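Local coordinates for designed protein 5L6HC3_1 (Synthetic construct, PDB 5IZS) that assembles as a de novo designed homotrimer of helical hairpins, a six-helix bundle in which modular hydrogen-bond networks are meant to set the specificity of oligomerisation, at residues C[4-9]-C[78-83]; C[11-16]-C[71-76]; C[29-34]-C[56-61]; C[40-43]-C[47-50]. One frame throughout, in Å; residues are numbered along the deposited sequence.

Contact 1: C[4-9]-C[78-83]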
loop_
_atom_site.group_PDB
_atom_site.type_symbol
_atom_site.label_atom_id
_atom_site.label_comp_id
_atom_site.label_asym_id
_atom_site.label_seq_id
_atom_site.Cartn_x
_atom_site.Cartn_y
_atom_site.Cartn_z
ATOM N N LEU C 4 -1.196 -27.500 18.263
ATOM C CA LEU C 4 -1.854 -26.315 17.724
ATOM C C LEU C 4 -1.483 -25.073 18.519
ATOM O O LEU C 4 -2.102 -24.764 19.536
ATOM C CB LEU C 4 -3.370 -26.508 17.707
ATOM C CG LEU C 4 -3.818 -27.625 16.766
ATOM C CD1 LEU C 4 -5.306 -27.528 16.466
ATOM C CD2 LEU C 4 -2.997 -27.551 15.489
ATOM N N ARG C 5 -0.475 -24.358 18.033
ATOM C CA ARG C 5 0.142 -23.276 18.789
ATOM C C ARG C 5 -0.656 -21.980 18.789
ATOM O O ARG C 5 -1.487 -21.735 17.913
ATOM C CB ARG C 5 1.542 -22.990 18.245
ATOM C CG ARG C 5 2.523 -24.137 18.399
ATOM C CD ARG C 5 3.854 -23.789 17.750
ATOM N NE ARG C 5 4.842 -24.853 17.901
ATOM C CZ ARG C 5 6.051 -24.826 17.348
ATOM N NH1 ARG C 5 6.893 -25.835 17.533
ATOM N NH2 ARG C 5 6.417 -23.789 16.606
ATOM N N ALA C 6 -0.386 -21.154 19.792
ATOM C CA ALA C 6 -0.897 -19.794 19.827
ATOM C C ALA C 6 -0.160 -18.959 18.786
ATOM O O ALA C 6 -0.720 -18.034 18.200
ATOM C CB ALA C 6 -0.734 -19.194 21.218
ATOM N N VAL C 7 1.097 -19.318 18.544
ATOM C CA VAL C 7 1.951 -18.595 17.608
ATOM C C VAL C 7 1.528 -18.821 16.155
ATOM O O VAL C 7 1.544 -17.895 15.342
ATOM C CB VAL C 7 3.424 -19.004 17.782
ATOM C CG1 VAL C 7 4.304 -18.278 16.787
ATOM C CG2 VAL C 7 3.881 -18.719 19.205
ATOM N N ALA C 8 1.143 -20.054 15.835
ATOM C CA ALA C 8 0.681 -20.388 14.491
ATOM C C ALA C 8 -0.606 -19.640 14.152
ATOM O O ALA C 8 -0.835 -19.270 12.998
ATOM C CB ALA C 8 0.472 -21.889 14.356
ATOM N N ASP C 9 -1.439 -19.420 15.165
ATOM C CA ASP C 9 -2.697 -18.702 14.989
ATOM C C ASP C 9 -2.471 -17.200 14.895
ATOM O O ASP C 9 -3.172 -16.504 14.164
ATOM C CB ASP C 9 -3.663 -19.012 16.131
ATOM C CG ASP C 9 -4.199 -20.425 16.069
ATOM O OD1 ASP C 9 -4.196 -21.014 14.966
ATOM O OD2 ASP C 9 -4.626 -20.946 17.121
ATOM N N ARG C 78 -4.211 -9.947 21.360
ATOM C CA ARG C 78 -4.257 -9.876 22.817
ATOM C C ARG C 78 -4.977 -11.086 23.395
ATOM O O ARG C 78 -4.512 -11.706 24.346
ATOM C CB ARG C 78 -4.975 -8.616 23.290
ATOM C CG ARG C 78 -4.304 -7.287 23.016
ATOM C CD ARG C 78 -5.110 -6.172 23.691
ATOM N NE ARG C 78 -6.553 -6.424 23.622
ATOM C CZ ARG C 78 -7.303 -6.821 24.648
ATOM N NH1 ARG C 78 -6.754 -7.012 25.841
ATOM N NH2 ARG C 78 -8.604 -7.031 24.480
ATOM N N TYR C 79 -6.131 -11.394 22.815
ATOM C CA TYR C 79 -6.962 -12.508 23.259
ATOM C C TYR C 79 -6.206 -13.832 23.248
ATOM O O TYR C 79 -6.390 -14.683 24.122
ATOM C CB TYR C 79 -8.200 -12.609 22.374
ATOM C CG TYR C 79 -8.973 -13.886 22.556
ATOM C CD1 TYR C 79 -9.718 -14.105 23.705
ATOM C CD2 TYR C 79 -8.961 -14.875 21.581
ATOM C CE1 TYR C 79 -10.430 -15.276 23.883
ATOM C CE2 TYR C 79 -9.675 -16.052 21.748
ATOM C CZ TYR C 79 -10.408 -16.246 22.902
ATOM O OH TYR C 79 -11.118 -17.413 23.077
ATOM N N ILE C 80 -5.351 -13.988 22.246
ATOM C CA ILE C 80 -4.590 -15.212 22.037
ATOM C C ILE C 80 -3.468 -15.354 23.076
ATOM O O ILE C 80 -2.969 -16.448 23.311
ATOM C CB ILE C 80 -4.023 -15.243 20.589
ATOM C CG1 ILE C 80 -5.171 -15.360 19.585
ATOM C CG2 ILE C 80 -3.062 -16.399 20.369
ATOM C CD1 ILE C 80 -4.747 -15.198 18.145
ATOM N N ALA C 81 -3.110 -14.249 23.724
ATOM C CA ALA C 81 -2.002 -14.225 24.684
ATOM C C ALA C 81 -2.176 -15.182 25.869
ATOM O O ALA C 81 -1.256 -15.933 26.206
ATOM C CB ALA C 81 -1.795 -12.808 25.200
ATOM N N ASP C 82 -3.343 -15.145 26.504
ATOM C CA ASP C 82 -3.587 -15.982 27.674
ATOM C C ASP C 82 -3.860 -17.411 27.213
ATOM O O ASP C 82 -3.331 -18.358 27.754
ATOM C CB ASP C 82 -4.744 -15.412 28.507
ATOM C CG ASP C 82 -4.809 -15.994 29.913
ATOM O OD1 ASP C 82 -4.327 -17.126 30.125
ATOM O OD2 ASP C 82 -5.352 -15.314 30.810
ATOM N N GLU C 83 -4.691 -17.543 26.199
ATOM C CA GLU C 83 -4.890 -18.788 25.493
ATOM C C GLU C 83 -3.559 -19.405 25.093
ATOM O O GLU C 83 -2.798 -18.782 24.368
ATOM C CB GLU C 83 -5.747 -18.498 24.260
ATOM C CG GLU C 83 -5.947 -19.703 23.251
ATOM C CD GLU C 83 -7.102 -20.618 23.649
ATOM O OE1 GLU C 83 -6.851 -21.723 24.224
ATOM O OE2 GLU C 83 -8.238 -20.134 23.424
#

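Contact 2: C[11-16]-C[71-76]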
loop_
_atom_site.group_PDB
_atom_site.type_symbol
_atom_site.label_atom_id
_atom_site.label_comp_id
_atom_site.label_asym_id
_atom_site.label_seq_id
_atom_site.Cartn_x
_atom_site.Cartn_y
_atom_site.Cartn_z
ATOM N N GLN C 11 0.172 -16.052 13.619
ATOM C CA GLN C 11 0.812 -15.943 12.318
ATOM C C GLN C 11 -0.208 -15.789 11.190
ATOM O O GLN C 11 -0.047 -14.932 10.322
ATOM C CB GLN C 11 1.698 -17.163 12.065
ATOM C CG GLN C 11 2.519 -17.074 10.794
ATOM C CD GLN C 11 3.611 -16.023 10.866
ATOM O OE1 GLN C 11 3.946 -15.529 11.943
ATOM N NE2 GLN C 11 4.173 -15.675 9.714
ATOM N N ARG C 12 -1.257 -16.610 11.205
ATOM C CA ARG C 12 -2.290 -16.550 10.172
ATOM C C ARG C 12 -3.053 -15.225 10.251
ATOM O O ARG C 12 -3.525 -14.710 9.237
ATOM C CB ARG C 12 -3.254 -17.737 10.295
ATOM C CG ARG C 12 -4.131 -17.959 9.065
ATOM C CD ARG C 12 -5.182 -19.054 9.277
ATOM N NE ARG C 12 -4.685 -20.402 9.008
ATOM C CZ ARG C 12 -4.646 -21.380 9.909
ATOM N NH1 ARG C 12 -5.073 -21.168 11.146
ATOM N NH2 ARG C 12 -4.179 -22.575 9.572
ATOM N N LEU C 13 -3.149 -14.676 11.461
ATOM C CA LEU C 13 -3.737 -13.358 11.677
ATOM C C LEU C 13 -2.951 -12.310 10.887
ATOM O O LEU C 13 -3.535 -11.435 10.253
ATOM C CB LEU C 13 -3.757 -13.021 13.174
ATOM C CG LEU C 13 -4.553 -11.815 13.681
ATOM C CD1 LEU C 13 -5.955 -11.809 13.099
ATOM C CD2 LEU C 13 -4.612 -11.831 15.204
ATOM N N ASN C 14 -1.627 -12.426 10.903
ATOM C CA ASN C 14 -0.762 -11.510 10.160
ATOM C C ASN C 14 -0.836 -11.727 8.648
ATOM O O ASN C 14 -0.734 -10.779 7.870
ATOM C CB ASN C 14 0.685 -11.648 10.630
ATOM C CG ASN C 14 0.858 -11.303 12.099
ATOM O OD1 ASN C 14 0.066 -10.553 12.673
ATOM N ND2 ASN C 14 1.901 -11.848 12.715
ATOM N N ILE C 15 -1.011 -12.982 8.240
ATOM C CA ILE C 15 -1.190 -13.321 6.830
ATOM C C ILE C 15 -2.496 -12.740 6.313
ATOM O O ILE C 15 -2.545 -12.152 5.230
ATOM C CB ILE C 15 -1.171 -14.846 6.609
ATOM C CG1 ILE C 15 0.273 -15.340 6.558
ATOM C CG2 ILE C 15 -1.888 -15.220 5.317
ATOM C CD1 ILE C 15 1.083 -14.728 5.433
ATOM N N GLU C 16 -3.551 -12.903 7.104
ATOM C CA GLU C 16 -4.845 -12.325 6.786
ATOM C C GLU C 16 -4.723 -10.803 6.750
ATOM O O GLU C 16 -5.386 -10.133 5.956
ATOM C CB GLU C 16 -5.893 -12.768 7.809
ATOM C CG GLU C 16 -7.325 -12.655 7.324
ATOM C CD GLU C 16 -8.324 -12.972 8.414
ATOM O OE1 GLU C 16 -7.889 -13.283 9.543
ATOM O OE2 GLU C 16 -9.543 -12.906 8.145
ATOM N N ARG C 71 -6.979 -2.861 14.020
ATOM C CA ARG C 71 -7.449 -2.832 15.403
ATOM C C ARG C 71 -8.023 -4.190 15.798
ATOM O O ARG C 71 -7.953 -4.583 16.961
ATOM C CB ARG C 71 -8.501 -1.736 15.613
ATOM C CG ARG C 71 -7.934 -0.336 15.820
ATOM C CD ARG C 71 -9.042 0.684 16.074
ATOM N NE ARG C 71 -8.563 2.059 15.943
ATOM C CZ ARG C 71 -9.352 3.128 15.887
ATOM N NH1 ARG C 71 -10.670 2.990 15.950
ATOM N NH2 ARG C 71 -8.823 4.338 15.764
ATOM N N ARG C 72 -8.590 -4.906 14.830
ATOM C CA ARG C 72 -9.123 -6.235 15.109
ATOM C C ARG C 72 -7.987 -7.209 15.347
ATOM O O ARG C 72 -8.013 -7.970 16.312
ATOM C CB ARG C 72 -10.004 -6.745 13.976
ATOM C CG ARG C 72 -11.027 -7.773 14.430
ATOM C CD ARG C 72 -11.919 -8.203 13.280
ATOM N NE ARG C 72 -11.196 -8.974 12.275
ATOM C CZ ARG C 72 -11.767 -9.497 11.196
ATOM N NH1 ARG C 72 -13.067 -9.331 10.990
ATOM N NH2 ARG C 72 -11.045 -10.190 10.327
ATOM N N ALA C 73 -6.999 -7.189 14.453
ATOM C CA ALA C 73 -5.819 -8.041 14.583
ATOM C C ALA C 73 -5.108 -7.816 15.918
ATOM O O ALA C 73 -4.726 -8.773 16.587
ATOM C CB ALA C 73 -4.866 -7.803 13.426
ATOM N N LYS C 74 -4.947 -6.550 16.297
ATOM C CA LYS C 74 -4.357 -6.190 17.584
ATOM C C LYS C 74 -5.152 -6.752 18.764
ATOM O O LYS C 74 -4.576 -7.318 19.693
ATOM C CB LYS C 74 -4.244 -4.671 17.715
ATOM C CG LYS C 74 -3.941 -4.193 19.130
ATOM C CD LYS C 74 -3.676 -2.695 19.175
ATOM C CE LYS C 74 -2.199 -2.387 18.977
ATOM N NZ LYS C 74 -1.965 -0.956 18.629
ATOM N N GLU C 75 -6.472 -6.599 18.729
ATOM C CA GLU C 75 -7.310 -7.081 19.821
ATOM C C GLU C 75 -7.378 -8.606 19.840
ATOM O O GLU C 75 -7.335 -9.221 20.906
ATOM C CB GLU C 75 -8.719 -6.497 19.723
ATOM C CG GLU C 75 -9.615 -6.817 20.914
ATOM C CD GLU C 75 -10.343 -8.143 20.769
ATOM O OE1 GLU C 75 -10.255 -8.763 19.687
ATOM O OE2 GLU C 75 -11.003 -8.572 21.738
ATOM N N GLU C 76 -7.509 -9.210 18.662
ATOM C CA GLU C 76 -7.554 -10.665 18.555
ATOM C C GLU C 76 -6.238 -11.266 19.032
ATOM O O GLU C 76 -6.217 -12.340 19.634
ATOM C CB GLU C 76 -7.847 -11.105 17.120
ATOM C CG GLU C 76 -9.300 -10.951 16.695
ATOM C CD GLU C 76 -9.606 -11.688 15.403
ATOM O OE1 GLU C 76 -9.407 -12.922 15.360
ATOM O OE2 GLU C 76 -10.031 -11.035 14.427
#

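Contact 3: C[29-34]-C[56-61]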
loop_
_atom_site.group_PDB
_atom_site.type_symbol
_atom_site.label_atom_id
_atom_site.label_comp_id
_atom_site.label_asym_id
_atom_site.label_seq_id
_atom_site.Cartn_x
_atom_site.Cartn_y
_atom_site.Cartn_z
ATOM N N GLN C 29 -5.326 1.776 -6.015
ATOM C CA GLN C 29 -4.646 1.866 -7.300
ATOM C C GLN C 29 -5.651 1.984 -8.446
ATOM O O GLN C 29 -5.441 2.742 -9.393
ATOM C CB GLN C 29 -3.739 0.652 -7.507
ATOM C CG GLN C 29 -2.949 0.677 -8.804
ATOM C CD GLN C 29 -1.912 1.782 -8.841
ATOM O OE1 GLN C 29 -1.601 2.398 -7.819
ATOM N NE2 GLN C 29 -1.367 2.040 -10.025
ATOM N N GLU C 30 -6.752 1.246 -8.345
ATOM C CA GLU C 30 -7.796 1.288 -9.361
ATOM C C GLU C 30 -8.598 2.581 -9.298
ATOM O O GLU C 30 -9.097 3.055 -10.316
ATOM C CB GLU C 30 -8.728 0.087 -9.226
ATOM C CG GLU C 30 -8.197 -1.154 -9.918
ATOM C CD GLU C 30 -7.860 -0.896 -11.376
ATOM O OE1 GLU C 30 -8.741 -0.404 -12.113
ATOM O OE2 GLU C 30 -6.711 -1.173 -11.779
ATOM N N LEU C 31 -8.723 3.145 -8.099
ATOM C CA LEU C 31 -9.365 4.444 -7.929
ATOM C C LEU C 31 -8.542 5.530 -8.613
ATOM O O LEU C 31 -9.086 6.419 -9.266
ATOM C CB LEU C 31 -9.543 4.778 -6.446
ATOM C CG LEU C 31 -10.602 4.011 -5.656
ATOM C CD1 LEU C 31 -10.657 4.538 -4.233
ATOM C CD2 LEU C 31 -11.958 4.139 -6.330
ATOM N N ASN C 32 -7.224 5.442 -8.459
ATOM C CA ASN C 32 -6.310 6.429 -9.026
ATOM C C ASN C 32 -6.288 6.417 -10.555
ATOM O O ASN C 32 -6.239 7.469 -11.188
ATOM C CB ASN C 32 -4.897 6.209 -8.491
ATOM C CG ASN C 32 -4.782 6.498 -7.003
ATOM O OD1 ASN C 32 -5.674 7.098 -6.404
ATOM N ND2 ASN C 32 -3.674 6.077 -6.402
ATOM N N ILE C 33 -6.329 5.222 -11.139
ATOM C CA ILE C 33 -6.320 5.070 -12.592
ATOM C C ILE C 33 -7.634 5.557 -13.204
ATOM O O ILE C 33 -7.641 6.187 -14.262
ATOM C CB ILE C 33 -6.062 3.604 -12.993
ATOM C CG1 ILE C 33 -4.683 3.162 -12.502
ATOM C CG2 ILE C 33 -6.155 3.422 -14.502
ATOM C CD1 ILE C 33 -4.512 1.660 -12.444
ATOM N N ASP C 34 -8.742 5.267 -12.525
ATOM C CA ASP C 34 -10.059 5.737 -12.949
ATOM C C ASP C 34 -10.144 7.263 -12.911
ATOM O O ASP C 34 -10.719 7.883 -13.807
ATOM C CB ASP C 34 -11.160 5.137 -12.069
ATOM C CG ASP C 34 -11.302 3.632 -12.246
ATOM O OD1 ASP C 34 -10.941 3.114 -13.325
ATOM O OD2 ASP C 34 -11.773 2.964 -11.299
ATOM N N LYS C 56 -11.632 10.888 -3.317
ATOM C CA LYS C 56 -11.085 11.233 -2.008
ATOM C C LYS C 56 -11.878 10.590 -0.871
ATOM O O LYS C 56 -11.301 10.025 0.057
ATOM C CB LYS C 56 -11.052 12.750 -1.820
ATOM C CG LYS C 56 -10.607 13.177 -0.432
ATOM C CD LYS C 56 -10.405 14.680 -0.329
ATOM C CE LYS C 56 -9.923 15.074 1.062
ATOM N NZ LYS C 56 -9.664 16.538 1.187
ATOM N N GLU C 57 -13.202 10.680 -0.954
ATOM C CA GLU C 57 -14.083 10.090 0.048
ATOM C C GLU C 57 -13.996 8.567 0.018
ATOM O O GLU C 57 -13.983 7.918 1.064
ATOM C CB GLU C 57 -15.525 10.552 -0.180
ATOM C CG GLU C 57 -16.587 9.718 0.521
ATOM C CD GLU C 57 -16.593 9.901 2.027
ATOM O OE1 GLU C 57 -16.009 10.889 2.519
ATOM O OE2 GLU C 57 -17.190 9.052 2.719
ATOM N N GLU C 58 -13.921 8.005 -1.185
ATOM C CA GLU C 58 -13.786 6.561 -1.359
ATOM C C GLU C 58 -12.442 6.061 -0.833
ATOM O O GLU C 58 -12.366 5.005 -0.205
ATOM C CB GLU C 58 -13.955 6.182 -2.832
ATOM C CG GLU C 58 -15.408 6.024 -3.264
ATOM C CD GLU C 58 -15.607 6.185 -4.764
ATOM O OE1 GLU C 58 -14.600 6.268 -5.498
ATOM O OE2 GLU C 58 -16.775 6.241 -5.207
ATOM N N SER C 59 -11.385 6.831 -1.081
ATOM C CA SER C 59 -10.054 6.469 -0.601
ATOM C C SER C 59 -9.972 6.498 0.926
ATOM O O SER C 59 -9.325 5.642 1.533
ATOM C CB SER C 59 -8.995 7.397 -1.200
ATOM O OG SER C 59 -8.853 7.180 -2.595
ATOM N N LYS C 60 -10.628 7.480 1.540
ATOM C CA LYS C 60 -10.630 7.609 2.995
ATOM C C LYS C 60 -11.324 6.421 3.655
ATOM O O LYS C 60 -10.853 5.908 4.668
ATOM C CB LYS C 60 -11.306 8.911 3.429
ATOM C CG LYS C 60 -11.256 9.167 4.937
ATOM C CD LYS C 60 -11.907 10.493 5.310
ATOM C CE LYS C 60 -13.423 10.421 5.216
ATOM N NZ LYS C 60 -14.014 11.743 4.861
ATOM N N ARG C 61 -12.442 5.986 3.076
ATOM C CA ARG C 61 -13.187 4.849 3.612
ATOM C C ARG C 61 -12.354 3.574 3.574
ATOM O O ARG C 61 -12.338 2.808 4.533
ATOM C CB ARG C 61 -14.493 4.640 2.843
ATOM C CG ARG C 61 -15.734 5.006 3.640
ATOM C CD ARG C 61 -16.995 4.520 2.949
ATOM N NE ARG C 61 -17.076 4.995 1.572
ATOM C CZ ARG C 61 -17.264 6.265 1.236
ATOM N NH1 ARG C 61 -17.381 7.190 2.179
ATOM N NH2 ARG C 61 -17.327 6.610 -0.043
#

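Contact 4: C[40-43]-C[47-50]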
loop_
_atom_site.group_PDB
_atom_site.type_symbol
_atom_site.label_atom_id
_atom_site.label_comp_id
_atom_site.label_asym_id
_atom_site.label_seq_id
_atom_site.Cartn_x
_atom_site.Cartn_y
_atom_site.Cartn_z
ATOM N N SER C 40 -8.763 12.964 -18.114
ATOM C CA SER C 40 -8.392 13.194 -19.505
ATOM C C SER C 40 -9.637 13.342 -20.380
ATOM O O SER C 40 -9.609 14.017 -21.409
ATOM C CB SER C 40 -7.521 12.051 -20.028
ATOM O OG SER C 40 -8.270 10.848 -20.128
ATOM N N GLU C 41 -10.728 12.717 -19.949
ATOM C CA GLU C 41 -11.971 12.685 -20.719
ATOM C C GLU C 41 -12.800 13.962 -20.562
ATOM O O GLU C 41 -13.523 14.355 -21.476
ATOM C CB GLU C 41 -12.815 11.475 -20.305
ATOM C CG GLU C 41 -12.241 10.116 -20.697
ATOM C CD GLU C 41 -12.926 8.962 -19.976
ATOM O OE1 GLU C 41 -13.581 9.212 -18.942
ATOM O OE2 GLU C 41 -12.817 7.806 -20.441
ATOM N N LEU C 42 -12.690 14.606 -19.405
ATOM C CA LEU C 42 -13.537 15.751 -19.080
ATOM C C LEU C 42 -12.809 17.088 -19.211
ATOM O O LEU C 42 -11.601 17.172 -18.997
ATOM C CB LEU C 42 -14.084 15.604 -17.659
ATOM C CG LEU C 42 -14.783 14.279 -17.345
ATOM C CD1 LEU C 42 -14.808 14.013 -15.844
ATOM C CD2 LEU C 42 -16.188 14.257 -17.929
ATOM N N THR C 43 -13.558 18.131 -19.553
ATOM C CA THR C 43 -13.018 19.488 -19.618
ATOM C C THR C 43 -13.728 20.438 -18.653
ATOM O O THR C 43 -13.182 21.479 -18.291
ATOM C CB THR C 43 -13.106 20.065 -21.043
ATOM O OG1 THR C 43 -14.405 19.796 -21.588
ATOM C CG2 THR C 43 -12.043 19.438 -21.940
ATOM N N THR C 47 -17.099 19.312 -12.944
ATOM C CA THR C 47 -17.236 17.873 -13.089
ATOM C C THR C 47 -15.990 17.149 -12.579
ATOM O O THR C 47 -16.078 16.189 -11.814
ATOM C CB THR C 47 -17.490 17.509 -14.561
ATOM O OG1 THR C 47 -18.779 17.992 -14.961
ATOM C CG2 THR C 47 -17.434 16.019 -14.757
ATOM N N ILE C 48 -14.829 17.634 -13.006
ATOM C CA ILE C 48 -13.542 17.075 -12.603
ATOM C C ILE C 48 -13.326 17.167 -11.090
ATOM O O ILE C 48 -12.858 16.215 -10.463
ATOM C CB ILE C 48 -12.389 17.787 -13.342
ATOM C CG1 ILE C 48 -12.424 17.435 -14.830
ATOM C CG2 ILE C 48 -11.041 17.407 -12.754
ATOM C CD1 ILE C 48 -11.486 18.265 -15.670
ATOM N N ARG C 49 -13.683 18.308 -10.506
ATOM C CA ARG C 49 -13.525 18.503 -9.065
ATOM C C ARG C 49 -14.444 17.577 -8.263
ATOM O O ARG C 49 -14.100 17.153 -7.158
ATOM C CB ARG C 49 -13.791 19.961 -8.684
ATOM C CG ARG C 49 -12.725 20.942 -9.162
ATOM C CD ARG C 49 -12.888 22.301 -8.495
ATOM N NE ARG C 49 -14.212 22.873 -8.727
ATOM C CZ ARG C 49 -14.491 23.753 -9.682
ATOM N NH1 ARG C 49 -13.534 24.171 -10.499
ATOM N NH2 ARG C 49 -15.725 24.222 -9.818
ATOM N N GLU C 50 -15.610 17.264 -8.823
ATOM C CA GLU C 50 -16.543 16.333 -8.195
ATOM C C GLU C 50 -16.004 14.907 -8.232
ATOM O O GLU C 50 -16.138 14.157 -7.265
ATOM C CB GLU C 50 -17.908 16.394 -8.879
ATOM C CG GLU C 50 -18.770 15.146 -8.691
ATOM C CD GLU C 50 -19.172 14.908 -7.246
ATOM O OE1 GLU C 50 -19.376 15.894 -6.508
ATOM O OE2 GLU C 50 -19.284 13.729 -6.848
#

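Contact 1: C[4-9]-C[78-83]
I80 meets A6 from a helical turn whose shortest sound polar bond is local: A81 N to R78 O, 3.0 Å, a three-residue step rather than the usual four. Every contact between 4-9 and 78-83 is apolar or carbon-to-carbonyl. The CA atoms of A6 and I80 lie 6.3 Å apart, the nearest pair across the two segments, and both side chains set out toward the opposite segment. I80 holds CG2 anti to its backbone N, with CG1 beside that N (chi1 -67°), and this turns the CG2 methyl to the A6 backbone. There it touches two groups at once, A6 O at 3.6 Å and A6 CB at 3.7 Å. The A6 methyl has a further neighbour, since E83 O, at the residue where the chain has left the helix, comes within 3.8 Å of A6 CB. The other branch of I80 runs out extended, and its CD1 reaches D9 CB only at 4.4 Å. D9 thus offers its CB, while its carboxylate makes a long, weak ion pair with R12 of the same chain. The other face of helix 6-41 looks into the trimer, where V7 packs on L10 of the second subunit and on V7 of the third. Only 148 Å² is buried between the segments, near the two chain ends and at the surface. The segments thus meet through van der Waals contacts, I80 CG2 on A6 CB and A6 O and A6 CB on E83 O, with no directed polar bond among them, and probably contribute little directional specificity.

Contact 2: C[11-16]-C[71-76]
L13 turns its whole fork onto the A73 turn of the facing helix. Its CG stands opposite the backbone N (chi1 -169°), which carries the branch point to 4.0 Å from A73 CB. The two methyls then divide: CD1 rests at 4.1 Å from A73 CA, whereas CD2 reaches past it to A73 O at 3.4 Å. CD2 also lies against the aliphatic root of the next turn, 3.8 Å from E76 CB. A73 O still accepts a hydrogen bond from S77 OG, so the methyl lies beside a carbonyl that has a polar partner. With an alanine in place of L13, both methyls over A73 would be gone, and a gap would probably open between the helices beside A73 and E76. These segments belong to an antiparallel helical hairpin: their axes run 10.4 Å apart at 179°, and L13 and A73 have the nearest CA atoms. On the side of helix 6-41 turned to the trimer core, Q11 and N14 hydrogen-bond with the second and third subunits as part of the polar network there. Farther out, E16 stretches with its chain extended, while R72 bends at its third torsion to bring its guanidinium toward helix 6-41. E16 OE2 approaches the guanidinium edge near its plane, a long salt bridge of 3.8 Å to R72 NH2, with the two flat groups 48° apart. E76 OE2 is nearer, 3.2 Å from R72 NE, but well out of the guanidinium plane, so that pairing rests on charge rather than on a directed N-H.

Contact 3: C[29-34]-C[56-61]
L31 keeps CG beside its backbone N (chi1 -72°) and sends CD1 straight on from CA (chi2 -177°), making CD1 the branch that reaches farthest toward helix 45-82. S59 adopts the matching first torsion, OG beside its own N at chi1 -68°, which places the hydroxyl 3.6 Å from L31 CD1. The same methyl lies 3.9 Å from E58 CB, and so sits where the two consecutive side chains of 56-61 begin to diverge. The second methyl takes the outer position: L31 CD2 comes to 3.5 Å from E58 OE1, at the end of an extended glutamate chain. The backbones stand well apart, the nearest CA pair, L31 and S59, being 7.6 Å from each other, and 128 Å² is buried in all. The hydroxyl that L31 touches has its polar work elsewhere. S59 OG is hydrogen-bonded to V55 O one turn back and to Q29 NE2 of the third subunit, which also bonds N32 of this chain through its OE1. One leucine therefore separates two environments, a hydrogen-bonded serine facing the subunit interface and a glutamate at the outer margin. The chemistry implies a division of labour: non-directional van der Waals contacts of L31 join the hairpin's helices, while the directional bonds that would probably discriminate between partners run from S59 and N32 to Q29 of the third subunit.

Contact 4: C[40-43]-C[47-50]
L42 spreads its fork over the T47 methyl and sets its own CB against I48, and this is the close-fitting part of the contact. The T47 hydroxyl sits beside its own backbone N (chi1 -68°), which leaves the methyl facing the leucine. T47 CG2 lies 3.5 Å from L42 CD1. The other methyl is hardly farther, with L42 CD2 at 3.8 Å from T47 CG2, and the two side chains cross at about a right angle. Deeper in, I48 CG1 meets L42 CB at 3.8 Å. An extended second torsion (chi2 170°) then carries I48 CD1 up to the backbone, 3.5 Å from L42 O. Beyond this point the fit slackens. The same CD1 touches T43 only at its carbonyl carbon, 4.3 Å from T43 C, and the T43 side chain is directed away. T43 is exposed, whereas I48 is buried, also packing on S40 of the third subunit. The polar groups bond mostly outside the two segments: E41 forms a salt bridge with R49 of the second subunit, and S40 OG is hydrogen-bonded to E45 of that subunit and to R37 O of its own chain. L42 is the first residue to leave helical backbone angles (psi 150°), and its side chain and carbonyl both meet the first turn of the next helix. This is the arrangement of a short helix-loop-helix connection, the closed end of an antiparallel hairpin, with an apolar side chain from the loop packed on the helix that follows it.

All four contacts lie between helix 6-41 and helix 45-82, contact 4 through L42 and T43 just past the first helix. Their first segments come in the order 1 to 4 and the second segments return in reverse, as an antiparallel hairpin requires. Contact 4 closes the loop end and contact 1 lies at the open end, near the first and last ordered residues, their centres 51 Å apart. Between them, contact 2 is 11 Å from contact 1, contact 3 lies 25 Å beyond contact 2, and a further 15 Å leads to contact 4. Each also touches the second subunit, so pairing within the chain and trimer assembly proceed along the same length.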